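Polyketide biosynthesis cytochrome P450 PksS (PDB 4YZR) is a haem-dependent cytochrome P450 monooxygenase that acts on dihydrobacillaene in the biosynthesis of the polyketide antibiotic bacillaene in Bacillus subtilis. Local coordinates at residues L21-R25 and G318-P324. Residues are numbered along the deposited sequence; the frame is centred on the assembly and turned at random.
Sequences LGRFR and GSANRDP
In the cytochrome P450 fold, N-terminal helix 17-27, probably helix A, packs through Leu21 and Arg25 against short helix 317-320, probably helix K', and the Ala-Asn-Arg-Asp-Pro sequence common in bacterial P450s (320-324), whose Asn321 O accepts from Arg283 of the ExxR motif. The nearest pair of CA atoms is Gly22 and Ser319, 5.1 Å apart. Here the methylene CB of Leu21 rests on Ser319 CB at 3.6 Å, and the Leu21 carbonyl oxygen lies close to the same carbon. The Ser319 hydroxyl is engaged elsewhere, by the carbonyls of Thr48 and Gly316.

One turn further along helix 17-27, Arg25 leaves with CG anti to its backbone N (chi1 -168°) and bends at chi3 (65°), which brings the guanidinium over the type I turn Ala320 to Asp323. Its NH1 donates to Ser319 O at 3.0 Å, a bent bond (139° at the hydrogen) tilted out of the guanidinium plane. That oxygen also accepts Arg322 N, from the opposite face of its carbonyl plane, so two donors grip it. Over one face of the guanidinium sits Arg322 O, 3.5 Å from Arg25 CZ. Asp323 OD2, hydrogen-bonded to Tyr50 N, packs against Arg25 CD at 3.8 Å; well out of the guanidinium plane, it forms no salt bridge. A water completes the link, donating to Arg322 O at 2.7 Å and accepting a weak bond from Arg25 NH2.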
# COMPACT_ATOMS: atom_id res chain seq x y z
N LEU A 21 14.72 -11.47 -0.50
CA LEU A 21 14.49 -11.27 0.93
C LEU A 21 14.48 -12.63 1.70
O LEU A 21 14.93 -12.70 2.83
CB LEU A 21 13.20 -10.51 1.18
CG LEU A 21 13.08 -9.10 0.64
CD1 LEU A 21 11.68 -8.57 0.92
CD2 LEU A 21 14.14 -8.27 1.29
N GLY A 22 13.97 -13.65 1.06
CA GLY A 22 13.94 -15.00 1.66
C GLY A 22 15.34 -15.57 1.88
O GLY A 22 15.60 -16.25 2.89
N ARG A 23 16.21 -15.33 0.91
CA ARG A 23 17.61 -15.81 1.06
C ARG A 23 18.26 -15.10 2.18
O ARG A 23 18.90 -15.70 3.01
CB ARG A 23 18.37 -15.64 -0.26
CG ARG A 23 19.87 -15.81 -0.03
CD ARG A 23 20.66 -15.84 -1.32
NE ARG A 23 20.84 -14.46 -1.79
CZ ARG A 23 20.28 -13.92 -2.89
NH1 ARG A 23 19.43 -14.60 -3.67
NH2 ARG A 23 20.57 -12.64 -3.21
N PHE A 24 18.08 -13.77 2.33
CA PHE A 24 18.56 -13.04 3.46
C PHE A 24 17.95 -13.55 4.77
O PHE A 24 18.68 -13.68 5.77
CB PHE A 24 18.36 -11.49 3.31
CG PHE A 24 19.44 -10.85 2.47
CD1 PHE A 24 20.60 -10.47 3.08
CD2 PHE A 24 19.28 -10.65 1.12
CE1 PHE A 24 21.62 -9.88 2.32
CE2 PHE A 24 20.32 -10.01 0.37
CZ PHE A 24 21.47 -9.68 0.99
N ARG A 25 16.69 -13.86 4.78
CA ARG A 25 16.07 -14.34 5.99
C ARG A 25 16.78 -15.62 6.49
O ARG A 25 17.00 -15.78 7.62
CB ARG A 25 14.58 -14.65 5.76
CG ARG A 25 13.83 -14.87 7.08
CD ARG A 25 12.37 -15.31 6.93
NE ARG A 25 12.35 -16.61 6.29
CZ ARG A 25 11.83 -16.90 5.13
NH1 ARG A 25 11.13 -16.02 4.43
NH2 ARG A 25 12.02 -18.08 4.63
N GLY A 318 7.94 -8.84 2.96
CA GLY A 318 7.72 -9.95 2.09
C GLY A 318 8.27 -11.29 2.65
O GLY A 318 7.62 -12.31 2.51
N SER A 319 9.49 -11.20 3.21
CA SER A 319 10.05 -12.41 3.81
C SER A 319 9.51 -12.70 5.16
O SER A 319 9.41 -13.88 5.56
CB SER A 319 11.56 -12.26 3.82
OG SER A 319 12.04 -11.18 4.48
N ALA A 320 9.20 -11.71 5.97
CA ALA A 320 8.63 -11.97 7.28
C ALA A 320 7.33 -12.73 7.13
O ALA A 320 7.01 -13.67 7.87
CB ALA A 320 8.34 -10.66 7.99
N ASN A 321 6.55 -12.38 6.09
CA ASN A 321 5.28 -13.01 5.77
C ASN A 321 5.41 -14.46 5.27
O ASN A 321 4.41 -15.13 5.15
CB ASN A 321 4.55 -12.14 4.75
CG ASN A 321 3.80 -11.05 5.35
OD1 ASN A 321 3.62 -10.95 6.56
ND2 ASN A 321 3.29 -10.16 4.48
N ARG A 322 6.63 -14.87 5.02
CA ARG A 322 6.93 -16.24 4.59
C ARG A 322 7.79 -16.93 5.60
O ARG A 322 8.49 -17.95 5.26
CB ARG A 322 7.53 -16.29 3.17
CG ARG A 322 6.49 -15.78 2.15
CD ARG A 322 7.04 -15.74 0.78
NE ARG A 322 6.11 -15.13 -0.18
CZ ARG A 322 5.93 -15.57 -1.39
NH1 ARG A 322 6.60 -16.67 -1.87
NH2 ARG A 322 5.18 -14.89 -2.18
N ASP A 323 7.87 -16.46 6.82
CA ASP A 323 8.79 -17.06 7.83
C ASP A 323 8.19 -18.31 8.35
O ASP A 323 7.14 -18.34 8.94
CB ASP A 323 8.98 -16.00 8.90
CG ASP A 323 10.05 -16.28 9.89
OD1 ASP A 323 10.19 -17.53 10.24
OD2 ASP A 323 10.76 -15.43 10.34
N PRO A 324 8.93 -19.47 8.22
CA PRO A 324 8.35 -20.70 8.71
C PRO A 324 8.27 -20.87 10.20
O PRO A 324 7.52 -21.77 10.63
CB PRO A 324 9.33 -21.79 8.13
CG PRO A 324 10.54 -21.13 7.96
CD PRO A 324 10.20 -19.66 7.55
O HOH W 1 9.72 -19.53 3.41